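Local coordinates for protein actinorhodin polyketide putative beta-ketoacyl synthase 2 (Streptomyces coelicolor A3, PDB 1TQY) that serves as the chain length factor of actinorhodin biosynthesis, a member of the beta-ketoacyl synthase family that probably takes part in building the polyketide chain, at residues B[41-46]-B[202-207]; B[85-90]-B[150-155]; B[351-356]-B[390-395]; B[366-371]-B[377-382]. All blocks are in the same frame, centred on the assembly; numbering follows the deposited sequence.

All four contacts are apolar at heart, and no hydrogen bond crosses any of them. Interactions 1 and 3 are buried; 2 and 4 are partly buried. Interaction 3 sets a helix on a strand with small side chains. Interaction 2 joins two helices, with a loose, out-of-plane approach of opposite charges beside the apolar contact. Interaction 1 is the aromatic one, joining a loop to a helix. Interaction 4 links loop to loop and weak strand through branched side chains. Interactions 3 and 4 have the closest centres, about 18 Å apart. Their strands 378-379 and 391-398 are linked through strands 330-332 and 301-303. Interactions 2 and 4 lie on opposite sides of the chain's centre, about 36 Å apart between centres.

Interaction 1 of 4, residues B[41-46]-B[202-207]; sequences GPVTRF and WGWVSQ
One face of the Trp-204 indole takes Val-43. Phe-46 CZ lies on the same side of the indole plane, near its CG-CB end, and presents the edge of its own ring. Val-43 CG2 stands over the six-membered ring of Trp-204, 4.0 Å from the ring centroid and 20° off the normal. This is a CH-pi contact. Phe-46 meets the five-membered ring in an offset edge-to-face pair, with the planes at 61°. Its leading atom is CZ, 3.5 Å from Trp-204 CG and equally close to CB. The other methyl of Val-43, CG1, lies over a face of the Phe-46 ring.

Trp-204 reaches out from helix 201-208 with CG anti to its backbone N (chi1 -170°). Val-43 comes at it from the opposite direction, and Phe-46 crosses it at about a right angle. The contact joins the end of the small antiparallel sheet of strands 40-42 and 55-57 to this helix. Gln-58, which binds the sodium ion, bonds to Thr-44 N. The indole NE1 is bonded to Ala-53 O, and Ala-56 of strand 55-57 touches both Trp-204 and Val-43. The helix also packs on another protein chain through Trp-202.

The contact therefore rests on dispersion and on C-H groups meeting pi electrons. The indole N-H is spent on a backbone carbonyl outside it, which probably fixes how the ring is turned.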
loop_
_atom_site.group_PDB
_atom_site.type_symbol
_atom_site.label_atom_id
_atom_site.label_comp_id
_atom_site.label_asym_id
_atom_site.label_seq_id
_atom_site.Cartn_x
_atom_site.Cartn_y
_atom_site.Cartn_z
ATOM N N GLY B 41 -6.060 27.603 -8.599
ATOM C CA GLY B 41 -6.243 28.892 -7.977
ATOM C C GLY B 41 -5.632 28.941 -6.599
ATOM O O GLY B 41 -5.049 27.957 -6.126
ATOM N N PRO B 42 -5.727 30.095 -5.934
ATOM C CA PRO B 42 -5.168 30.236 -4.594
ATOM C C PRO B 42 -5.767 29.232 -3.606
ATOM O O PRO B 42 -6.932 28.834 -3.722
ATOM C CB PRO B 42 -5.505 31.684 -4.247
ATOM C CG PRO B 42 -5.428 32.357 -5.596
ATOM C CD PRO B 42 -6.195 31.394 -6.446
ATOM N N VAL B 43 -4.948 28.811 -2.648
ATOM C CA VAL B 43 -5.392 27.879 -1.631
ATOM C C VAL B 43 -6.186 28.718 -0.644
ATOM O O VAL B 43 -5.739 29.788 -0.225
ATOM C CB VAL B 43 -4.201 27.211 -0.902
ATOM C CG1 VAL B 43 -4.711 26.315 0.215
ATOM C CG2 VAL B 43 -3.382 26.383 -1.895
ATOM N N THR B 44 -7.371 28.234 -0.288
ATOM C CA THR B 44 -8.251 28.947 0.624
ATOM C C THR B 44 -8.532 28.117 1.873
ATOM O O THR B 44 -9.201 28.571 2.800
ATOM C CB THR B 44 -9.565 29.294 -0.094
ATOM O OG1 THR B 44 -10.209 28.091 -0.527
ATOM C CG2 THR B 44 -9.282 30.151 -1.325
ATOM N N ARG B 45 -7.990 26.904 1.898
ATOM C CA ARG B 45 -8.167 26.007 3.034
ATOM C C ARG B 45 -7.547 26.587 4.302
ATOM O O ARG B 45 -7.886 26.183 5.410
ATOM C CB ARG B 45 -7.543 24.643 2.724
ATOM C CG ARG B 45 -8.198 23.911 1.564
ATOM C CD ARG B 45 -9.655 23.608 1.871
ATOM N NE ARG B 45 -10.433 23.385 0.660
ATOM C CZ ARG B 45 -10.609 22.204 0.080
ATOM N NH1 ARG B 45 -10.060 21.113 0.606
ATOM N NH2 ARG B 45 -11.333 22.121 -1.030
ATOM N N PHE B 46 -6.635 27.539 4.120
ATOM C CA PHE B 46 -5.941 28.204 5.220
ATOM C C PHE B 46 -5.207 29.389 4.596
ATOM O O PHE B 46 -5.363 29.634 3.406
ATOM C CB PHE B 46 -4.963 27.232 5.884
ATOM C CG PHE B 46 -3.977 26.630 4.931
ATOM C CD1 PHE B 46 -2.824 27.326 4.579
ATOM C CD2 PHE B 46 -4.222 25.391 4.346
ATOM C CE1 PHE B 46 -1.924 26.801 3.657
ATOM C CE2 PHE B 46 -3.334 24.851 3.421
ATOM C CZ PHE B 46 -2.176 25.563 3.074
ATOM N N TRP B 202 0.133 21.529 7.277
ATOM C CA TRP B 202 1.234 20.563 7.343
ATOM C C TRP B 202 1.389 19.816 6.023
ATOM O O TRP B 202 2.499 19.711 5.483
ATOM C CB TRP B 202 1.009 19.576 8.495
ATOM C CG TRP B 202 2.231 18.741 8.865
ATOM C CD1 TRP B 202 3.526 18.922 8.439
ATOM C CD2 TRP B 202 2.252 17.607 9.743
ATOM N NE1 TRP B 202 4.345 17.966 8.999
ATOM C CE2 TRP B 202 3.591 17.145 9.801
ATOM C CE3 TRP B 202 1.267 16.933 10.487
ATOM C CZ2 TRP B 202 3.972 16.038 10.575
ATOM C CZ3 TRP B 202 1.655 15.823 11.263
ATOM C CH2 TRP B 202 2.996 15.395 11.293
ATOM N N GLY B 203 0.274 19.312 5.495
ATOM C CA GLY B 203 0.323 18.610 4.223
ATOM C C GLY B 203 0.892 19.518 3.137
ATOM O O GLY B 203 1.625 19.074 2.257
ATOM N N TRP B 204 0.567 20.804 3.218
ATOM C CA TRP B 204 1.029 21.785 2.240
ATOM C C TRP B 204 2.547 21.992 2.295
ATOM O O TRP B 204 3.252 21.925 1.276
ATOM C CB TRP B 204 0.334 23.125 2.490
ATOM C CG TRP B 204 0.564 24.118 1.389
ATOM C CD1 TRP B 204 1.255 25.294 1.470
ATOM C CD2 TRP B 204 0.145 23.986 0.026
ATOM N NE1 TRP B 204 1.297 25.902 0.234
ATOM C CE2 TRP B 204 0.623 25.121 -0.670
ATOM C CE3 TRP B 204 -0.587 23.017 -0.677
ATOM C CZ2 TRP B 204 0.396 25.315 -2.034
ATOM C CZ3 TRP B 204 -0.814 23.213 -2.038
ATOM C CH2 TRP B 204 -0.320 24.357 -2.698
ATOM N N VAL B 205 3.031 22.243 3.502
ATOM C CA VAL B 205 4.436 22.470 3.766
ATOM C C VAL B 205 5.221 21.204 3.406
ATOM O O VAL B 205 6.339 21.278 2.895
ATOM C CB VAL B 205 4.567 22.915 5.281
ATOM C CG1 VAL B 205 5.487 22.017 6.072
ATOM C CG2 VAL B 205 4.978 24.362 5.355
ATOM N N SER B 206 4.609 20.044 3.644
ATOM C CA SER B 206 5.228 18.756 3.338
ATOM C C SER B 206 5.438 18.637 1.822
ATOM O O SER B 206 6.505 18.226 1.359
ATOM C CB SER B 206 4.335 17.611 3.852
ATOM O OG SER B 206 4.351 17.558 5.282
ATOM N N GLN B 207 4.422 19.022 1.051
ATOM C CA GLN B 207 4.508 18.968 -0.402
ATOM C C GLN B 207 5.567 19.946 -0.883
ATOM O O GLN B 207 6.339 19.646 -1.800
ATOM C CB GLN B 207 3.134 19.278 -1.023
ATOM C CG GLN B 207 2.087 18.219 -0.681
ATOM C CD GLN B 207 0.700 18.511 -1.234
ATOM O OE1 GLN B 207 0.446 18.400 -2.433
ATOM N NE2 GLN B 207 -0.207 18.896 -0.347
#

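Interaction 2 of 4, residues B[85-90]-B[150-155]; sequences TAADWA and GQISIR
Ile-152 and Arg-155 carry helix 147-156 against Ala-87 and Asp-88 of helix 78-93, a helix-helix contact in the thiolase-like fold of the ketosynthase family. The backbones are nearest at Ala-87 and Ile-152, whose CA atoms lie 7.0 Å apart.

Along the second helix, Gln-151 packs on Thr-80 and Leu-84, also of helix 78-93. Ile-152 follows. Its CD1 is 3.9 Å from Ala-87 CB, and its CG1 and CG2 lie almost as near that methyl. Ala-87 thus meets both branches of the isoleucine, and its small size is consistent with the close approach of the two backbones. It also touches Ile-241 of strand 238-246. Ser-153 and Ile-154 pack on another protein chain, so this helix lies between that chain and helix 78-93.

Arg-155 comes last. Its chain is extended from CG to NE, with CG anti to the backbone N (chi1 -157°), and it reaches across to Asp-88. The charges attract only loosely. Asp-88 OD1 is 4.5 Å from Arg-155 NH1, well out of the guanidinium plane, and no N-H points at it. The nearer partner of Arg-155 NH1 is the methylene, Asp-88 CB, at 3.7 Å.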
loop_
_atom_site.group_PDB
_atom_site.type_symbol
_atom_site.label_atom_id
_atom_site.label_comp_id
_atom_site.label_asym_id
_atom_site.label_seq_id
_atom_site.Cartn_x
_atom_site.Cartn_y
_atom_site.Cartn_z
ATOM N N THR B 85 -17.484 8.959 -2.695
ATOM C CA THR B 85 -18.410 9.577 -3.628
ATOM C C THR B 85 -18.096 9.085 -5.023
ATOM O O THR B 85 -18.989 8.723 -5.797
ATOM C CB THR B 85 -18.280 11.096 -3.600
ATOM O OG1 THR B 85 -18.507 11.562 -2.268
ATOM C CG2 THR B 85 -19.274 11.737 -4.547
ATOM N N ALA B 86 -16.804 9.074 -5.329
ATOM C CA ALA B 86 -16.309 8.611 -6.616
ATOM C C ALA B 86 -16.707 7.152 -6.803
ATOM O O ALA B 86 -17.277 6.787 -7.831
ATOM C CB ALA B 86 -14.790 8.750 -6.662
ATOM N N ALA B 87 -16.418 6.325 -5.801
ATOM C CA ALA B 87 -16.736 4.906 -5.877
ATOM C C ALA B 87 -18.218 4.656 -6.140
ATOM O O ALA B 87 -18.570 3.860 -7.006
ATOM C CB ALA B 87 -16.294 4.197 -4.599
ATOM N N ASP B 88 -19.087 5.336 -5.402
ATOM C CA ASP B 88 -20.523 5.142 -5.589
ATOM C C ASP B 88 -20.941 5.474 -7.018
ATOM O O ASP B 88 -21.642 4.688 -7.669
ATOM C CB ASP B 88 -21.313 5.995 -4.594
ATOM C CG ASP B 88 -22.813 5.817 -4.739
ATOM O OD1 ASP B 88 -23.311 4.694 -4.495
ATOM O OD2 ASP B 88 -23.498 6.802 -5.100
ATOM N N TRP B 89 -20.505 6.636 -7.509
ATOM C CA TRP B 89 -20.815 7.076 -8.876
ATOM C C TRP B 89 -20.319 6.094 -9.936
ATOM O O TRP B 89 -20.975 5.889 -10.962
ATOM C CB TRP B 89 -20.200 8.463 -9.160
ATOM C CG TRP B 89 -20.905 9.590 -8.469
ATOM C CD1 TRP B 89 -22.149 9.552 -7.906
ATOM C CD2 TRP B 89 -20.423 10.932 -8.288
ATOM N NE1 TRP B 89 -22.470 10.783 -7.382
ATOM C CE2 TRP B 89 -21.432 11.649 -7.602
ATOM C CE3 TRP B 89 -19.239 11.597 -8.637
ATOM C CZ2 TRP B 89 -21.294 13.001 -7.258
ATOM C CZ3 TRP B 89 -19.098 12.946 -8.295
ATOM C CH2 TRP B 89 -20.124 13.633 -7.612
ATOM N N ALA B 90 -19.161 5.490 -9.686
ATOM C CA ALA B 90 -18.584 4.533 -10.626
ATOM C C ALA B 90 -19.440 3.262 -10.706
ATOM O O ALA B 90 -19.682 2.736 -11.794
ATOM C CB ALA B 90 -17.158 4.186 -10.204
ATOM N N GLY B 150 -10.778 -0.148 2.688
ATOM C CA GLY B 150 -11.663 -0.662 3.714
ATOM C C GLY B 150 -13.028 0.008 3.772
ATOM O O GLY B 150 -14.032 -0.662 4.012
ATOM N N GLN B 151 -13.080 1.322 3.566
ATOM C CA GLN B 151 -14.355 2.036 3.610
ATOM C C GLN B 151 -15.196 1.727 2.382
ATOM O O GLN B 151 -16.414 1.577 2.477
ATOM C CB GLN B 151 -14.139 3.554 3.721
ATOM C CG GLN B 151 -13.585 4.038 5.065
ATOM C CD GLN B 151 -14.601 3.980 6.209
ATOM O OE1 GLN B 151 -14.363 4.529 7.288
ATOM N NE2 GLN B 151 -15.730 3.317 5.978
ATOM N N ILE B 152 -14.560 1.636 1.217
ATOM C CA ILE B 152 -15.311 1.318 0.007
ATOM C C ILE B 152 -15.852 -0.115 0.152
ATOM O O ILE B 152 -17.018 -0.389 -0.158
ATOM C CB ILE B 152 -14.411 1.459 -1.244
ATOM C CG1 ILE B 152 -14.108 2.952 -1.475
ATOM C CG2 ILE B 152 -15.084 0.859 -2.454
ATOM C CD1 ILE B 152 -13.115 3.233 -2.590
ATOM N N SER B 153 -15.008 -1.008 0.660
ATOM C CA SER B 153 -15.367 -2.416 0.875
ATOM C C SER B 153 -16.616 -2.570 1.751
ATOM O O SER B 153 -17.576 -3.249 1.382
ATOM C CB SER B 153 -14.189 -3.146 1.531
ATOM O OG SER B 153 -14.609 -4.332 2.187
ATOM N N ILE B 154 -16.578 -1.938 2.918
ATOM C CA ILE B 154 -17.674 -1.984 3.878
ATOM C C ILE B 154 -18.964 -1.368 3.349
ATOM O O ILE B 154 -20.051 -1.913 3.548
ATOM C CB ILE B 154 -17.284 -1.241 5.170
ATOM C CG1 ILE B 154 -16.120 -1.962 5.840
ATOM C CG2 ILE B 154 -18.477 -1.154 6.121
ATOM C CD1 ILE B 154 -15.590 -1.244 7.035
ATOM N N ARG B 155 -18.848 -0.233 2.674
ATOM C CA ARG B 155 -20.031 0.428 2.175
ATOM C C ARG B 155 -20.758 -0.338 1.080
ATOM O O ARG B 155 -21.967 -0.189 0.922
ATOM C CB ARG B 155 -19.701 1.827 1.656
ATOM C CG ARG B 155 -20.921 2.722 1.664
ATOM C CD ARG B 155 -20.763 3.877 0.721
ATOM N NE ARG B 155 -21.869 4.820 0.808
ATOM C CZ ARG B 155 -21.981 5.885 0.024
ATOM N NH1 ARG B 155 -21.056 6.127 -0.895
ATOM N NH2 ARG B 155 -23.009 6.711 0.161
#

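Interaction 3 of 4, residues B[351-356]-B[390-395]; sequences VTALMS and RTALVL
Helix 345-359 comes closest to strand 391-398 where Ala-353 faces Ala-392, their CA atoms 6.5 Å apart. The methyl of Ala-353 points at the strand and meets two residues of it. Its CB is 3.9 Å from Val-394 CG2 and 4.2 Å from Ala-392 CB. Ala-392 and Val-394 are two positions apart, so both turn to the helix side. Leu-393, between them, points away from it.

Val-394 has CG1 anti to the backbone N (chi1 178°). CG2 is then the branch beside the backbone N, and it is the one that reaches Ala-353. Phe-303 of strand 301-303 also touches Ala-353, and Val-301 of that strand touches Ala-392. On the flank of the helix, Met-355 packs on Leu-26 and Trp-30 of helix 26-34. A helix held between a sheet and further elements is consistent with the layered thiolase-like fold.

One polar group of the helix turns back on its own backbone. Ser-356 OG bonds to Thr-352 O at 2.9 Å, tilted 31° from the carbonyl plane. Ser-356 N reaches the same oxygen from the opposite face.

Across the contact only methyl groups meet. The interface is buried and purely apolar: shape and dispersion hold it, and the small alanines are consistent with the close approach of the helix to the strand.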
loop_
_atom_site.group_PDB
_atom_site.type_symbol
_atom_site.label_atom_id
_atom_site.label_comp_id
_atom_site.label_asym_id
_atom_site.label_seq_id
_atom_site.Cartn_x
_atom_site.Cartn_y
_atom_site.Cartn_z
ATOM N N VAL B 351 -9.157 7.626 -17.083
ATOM C CA VAL B 351 -10.524 8.016 -17.403
ATOM C C VAL B 351 -10.520 8.988 -18.575
ATOM O O VAL B 351 -11.319 8.872 -19.505
ATOM C CB VAL B 351 -11.215 8.706 -16.202
ATOM C CG1 VAL B 351 -12.555 9.301 -16.639
ATOM C CG2 VAL B 351 -11.437 7.708 -15.085
ATOM N N THR B 352 -9.608 9.953 -18.530
ATOM C CA THR B 352 -9.515 10.952 -19.585
ATOM C C THR B 352 -9.163 10.296 -20.922
ATOM O O THR B 352 -9.720 10.664 -21.961
ATOM C CB THR B 352 -8.485 12.021 -19.199
ATOM O OG1 THR B 352 -8.773 12.484 -17.870
ATOM C CG2 THR B 352 -8.555 13.201 -20.145
ATOM N N ALA B 353 -8.272 9.307 -20.889
ATOM C CA ALA B 353 -7.868 8.589 -22.101
ATOM C C ALA B 353 -9.029 7.778 -22.684
ATOM O O ALA B 353 -9.297 7.838 -23.891
ATOM C CB ALA B 353 -6.694 7.671 -21.790
ATOM N N LEU B 354 -9.729 7.032 -21.830
ATOM C CA LEU B 354 -10.864 6.216 -22.286
ATOM C C LEU B 354 -11.928 7.082 -22.962
ATOM O O LEU B 354 -12.541 6.682 -23.955
ATOM C CB LEU B 354 -11.482 5.451 -21.103
ATOM C CG LEU B 354 -10.605 4.300 -20.582
ATOM C CD1 LEU B 354 -11.065 3.824 -19.209
ATOM C CD2 LEU B 354 -10.644 3.175 -21.595
ATOM N N MET B 355 -12.132 8.275 -22.412
ATOM C CA MET B 355 -13.104 9.217 -22.937
ATOM C C MET B 355 -12.673 9.732 -24.299
ATOM O O MET B 355 -13.501 10.015 -25.169
ATOM C CB MET B 355 -13.272 10.386 -21.966
ATOM C CG MET B 355 -14.141 10.059 -20.761
ATOM S SD MET B 355 -15.897 10.010 -21.216
ATOM C CE MET B 355 -16.043 8.373 -21.801
ATOM N N SER B 356 -11.365 9.866 -24.469
ATOM C CA SER B 356 -10.813 10.333 -25.725
ATOM C C SER B 356 -11.066 9.248 -26.761
ATOM O O SER B 356 -11.493 9.527 -27.881
ATOM C CB SER B 356 -9.314 10.599 -25.563
ATOM O OG SER B 356 -9.099 11.660 -24.646
ATOM N N ARG B 390 -7.609 4.862 -31.112
ATOM C CA ARG B 390 -8.203 3.591 -30.717
ATOM C C ARG B 390 -7.382 2.929 -29.613
ATOM O O ARG B 390 -7.870 2.062 -28.886
ATOM C CB ARG B 390 -8.287 2.660 -31.926
ATOM C CG ARG B 390 -9.436 1.674 -31.862
ATOM C CD ARG B 390 -9.134 0.394 -32.639
ATOM N NE ARG B 390 -8.161 -0.445 -31.935
ATOM C CZ ARG B 390 -7.755 -1.639 -32.358
ATOM N NH1 ARG B 390 -8.240 -2.133 -33.492
ATOM N NH2 ARG B 390 -6.879 -2.338 -31.644
ATOM N N THR B 391 -6.125 3.335 -29.499
ATOM C CA THR B 391 -5.236 2.783 -28.484
ATOM C C THR B 391 -4.485 3.927 -27.828
ATOM O O THR B 391 -3.911 4.776 -28.505
ATOM C CB THR B 391 -4.222 1.805 -29.100
ATOM O OG1 THR B 391 -4.927 0.712 -29.699
ATOM C CG2 THR B 391 -3.280 1.269 -28.033
ATOM N N ALA B 392 -4.491 3.946 -26.504
ATOM C CA ALA B 392 -3.818 4.998 -25.776
ATOM C C ALA B 392 -2.857 4.415 -24.761
ATOM O O ALA B 392 -3.113 3.346 -24.203
ATOM C CB ALA B 392 -4.845 5.875 -25.067
ATOM N N LEU B 393 -1.737 5.104 -24.552
ATOM C CA LEU B 393 -0.749 4.699 -23.554
ATOM C C LEU B 393 -0.822 5.777 -22.469
ATOM O O LEU B 393 -0.834 6.970 -22.773
ATOM C CB LEU B 393 0.677 4.658 -24.140
ATOM C CG LEU B 393 1.794 4.454 -23.099
ATOM C CD1 LEU B 393 1.769 3.028 -22.592
ATOM C CD2 LEU B 393 3.175 4.768 -23.708
ATOM N N VAL B 394 -0.904 5.349 -21.213
ATOM C CA VAL B 394 -0.963 6.260 -20.071
ATOM C C VAL B 394 0.287 6.013 -19.232
ATOM O O VAL B 394 0.640 4.868 -18.955
ATOM C CB VAL B 394 -2.233 6.018 -19.206
ATOM C CG1 VAL B 394 -2.243 6.962 -17.996
ATOM C CG2 VAL B 394 -3.486 6.258 -20.052
ATOM N N LEU B 395 0.953 7.094 -18.840
ATOM C CA LEU B 395 2.192 7.022 -18.066
ATOM C C LEU B 395 2.104 7.751 -16.732
ATOM O O LEU B 395 1.445 8.782 -16.623
ATOM C CB LEU B 395 3.322 7.654 -18.875
ATOM C CG LEU B 395 3.548 7.044 -20.254
ATOM C CD1 LEU B 395 4.700 7.740 -20.951
ATOM C CD2 LEU B 395 3.830 5.563 -20.084
#

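Interaction 4 of 4, residues B[366-371]-B[377-382]; sequences AGVTSV and IDLVLG
Val-371 has CG1 anti to the backbone N (chi1 176°), and this branch meets Ile-377, while CG2, beside the N, meets Leu-379. Val-368 has the same rotation (chi1 -175°), and its CG1 reaches Leu-379 as well. Opposite Val-371, Ile-377 has its CG1 between the backbone N and the carbonyl carbon (chi1 61°). This swings the longer branch toward the valine, and Ile-377 CG1 comes 3.9 Å from Val-371 CG1.

Leu-379 sits at the middle of the cluster. Its CD1 lies 3.5 Å from Val-371 CG2 and 4.0 Å from Val-368 CG1, so one methyl joins both valines. Leu-381 crosses Val-368 at about a right angle. Its CD2 is 3.6 Å from Val-368 CB, and both of its methyls also lie near the carbonyl oxygen of Val-368.

The valine segment is a loop with no regular helix or strand. Gly-367 turns it just before Val-368, with backbone angles that by themselves call for glycine. Polar bonds hold the loop from outside the two segments: Asp-227 OD1 accepts from the backbone N of both Thr-369 and Ser-370, and Arg-221 NH2 bonds to Gly-367 O. The other segment includes the weak strand 378-379, which runs parallel to strand 330-332, and Leu-379 touches Val-331 there.

The contact joins the loop after helix 345-359 to this weak strand. The grip comes from branched apolar side chains that cross at about right angles, while the polar bonds named here go to Asp-227 and Arg-221, outside the contact.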
loop_
_atom_site.group_PDB
_atom_site.type_symbol
_atom_site.label_atom_id
_atom_site.label_comp_id
_atom_site.label_asym_id
_atom_site.label_seq_id
_atom_site.Cartn_x
_atom_site.Cartn_y
_atom_site.Cartn_z
ATOM N N ALA B 366 -3.617 22.245 -21.531
ATOM C CA ALA B 366 -3.835 23.659 -21.239
ATOM C C ALA B 366 -2.567 24.350 -20.731
ATOM O O ALA B 366 -1.675 23.697 -20.190
ATOM C CB ALA B 366 -4.939 23.802 -20.186
ATOM N N GLY B 367 -2.496 25.670 -20.922
ATOM C CA GLY B 367 -1.371 26.460 -20.439
ATOM C C GLY B 367 -0.095 26.529 -21.261
ATOM O O GLY B 367 0.382 27.621 -21.584
ATOM N N VAL B 368 0.467 25.363 -21.563
ATOM C CA VAL B 368 1.692 25.259 -22.346
ATOM C C VAL B 368 1.549 26.033 -23.650
ATOM O O VAL B 368 0.535 25.905 -24.337
ATOM C CB VAL B 368 1.992 23.777 -22.672
ATOM C CG1 VAL B 368 3.337 23.642 -23.390
ATOM C CG2 VAL B 368 1.979 22.966 -21.389
ATOM N N THR B 369 2.554 26.839 -23.982
ATOM C CA THR B 369 2.535 27.621 -25.215
ATOM C C THR B 369 3.793 27.399 -26.048
ATOM O O THR B 369 3.747 27.524 -27.267
ATOM C CB THR B 369 2.407 29.128 -24.932
ATOM O OG1 THR B 369 3.510 29.551 -24.120
ATOM C CG2 THR B 369 1.102 29.427 -24.206
ATOM N N SER B 370 4.924 27.094 -25.412
ATOM C CA SER B 370 6.140 26.841 -26.195
ATOM C C SER B 370 6.930 25.636 -25.710
ATOM O O SER B 370 7.525 25.639 -24.633
ATOM C CB SER B 370 7.048 28.085 -26.261
ATOM O OG SER B 370 7.613 28.420 -25.010
ATOM N N VAL B 371 6.918 24.598 -26.533
ATOM C CA VAL B 371 7.616 23.366 -26.225
ATOM C C VAL B 371 9.006 23.373 -26.866
ATOM O O VAL B 371 9.136 23.539 -28.080
ATOM C CB VAL B 371 6.816 22.145 -26.743
ATOM C CG1 VAL B 371 7.585 20.859 -26.501
ATOM C CG2 VAL B 371 5.458 22.095 -26.047
ATOM N N ILE B 377 8.626 16.429 -29.111
ATOM C CA ILE B 377 7.337 15.776 -28.955
ATOM C C ILE B 377 6.231 16.511 -29.693
ATOM O O ILE B 377 6.316 17.717 -29.922
ATOM C CB ILE B 377 6.924 15.659 -27.476
ATOM C CG1 ILE B 377 6.806 17.047 -26.854
ATOM C CG2 ILE B 377 7.943 14.815 -26.719
ATOM C CD1 ILE B 377 6.284 17.024 -25.427
ATOM N N ASP B 378 5.198 15.775 -30.087
ATOM C CA ASP B 378 4.055 16.369 -30.767
ATOM C C ASP B 378 2.973 16.570 -29.699
ATOM O O ASP B 378 2.137 15.694 -29.501
ATOM C CB ASP B 378 3.560 15.426 -31.873
ATOM C CG ASP B 378 2.298 15.936 -32.564
ATOM O OD1 ASP B 378 1.989 17.143 -32.455
ATOM O OD2 ASP B 378 1.619 15.133 -33.232
ATOM N N LEU B 379 3.003 17.706 -29.002
ATOM C CA LEU B 379 2.019 17.991 -27.946
ATOM C C LEU B 379 0.692 18.520 -28.468
ATOM O O LEU B 379 0.669 19.375 -29.345
ATOM C CB LEU B 379 2.555 19.023 -26.949
ATOM C CG LEU B 379 2.973 18.592 -25.541
ATOM C CD1 LEU B 379 3.087 19.847 -24.673
ATOM C CD2 LEU B 379 1.961 17.636 -24.938
ATOM N N VAL B 380 -0.410 18.015 -27.918
ATOM C CA VAL B 380 -1.734 18.479 -28.311
ATOM C C VAL B 380 -2.086 19.672 -27.423
ATOM O O VAL B 380 -2.361 19.514 -26.235
ATOM C CB VAL B 380 -2.801 17.387 -28.120
ATOM C CG1 VAL B 380 -4.144 17.902 -28.609
ATOM C CG2 VAL B 380 -2.414 16.130 -28.910
ATOM N N LEU B 381 -2.082 20.865 -28.008
ATOM C CA LEU B 381 -2.370 22.083 -27.266
ATOM C C LEU B 381 -3.613 22.820 -27.746
ATOM O O LEU B 381 -4.013 22.700 -28.902
ATOM C CB LEU B 381 -1.175 23.035 -27.349
ATOM C CG LEU B 381 0.187 22.487 -26.928
ATOM C CD1 LEU B 381 1.283 23.479 -27.326
ATOM C CD2 LEU B 381 0.205 22.237 -25.443
ATOM N N GLY B 382 -4.221 23.584 -26.845
ATOM C CA GLY B 382 -5.405 24.345 -27.203
ATOM C C GLY B 382 -6.689 23.551 -27.358
ATOM O O GLY B 382 -7.361 23.236 -26.378
#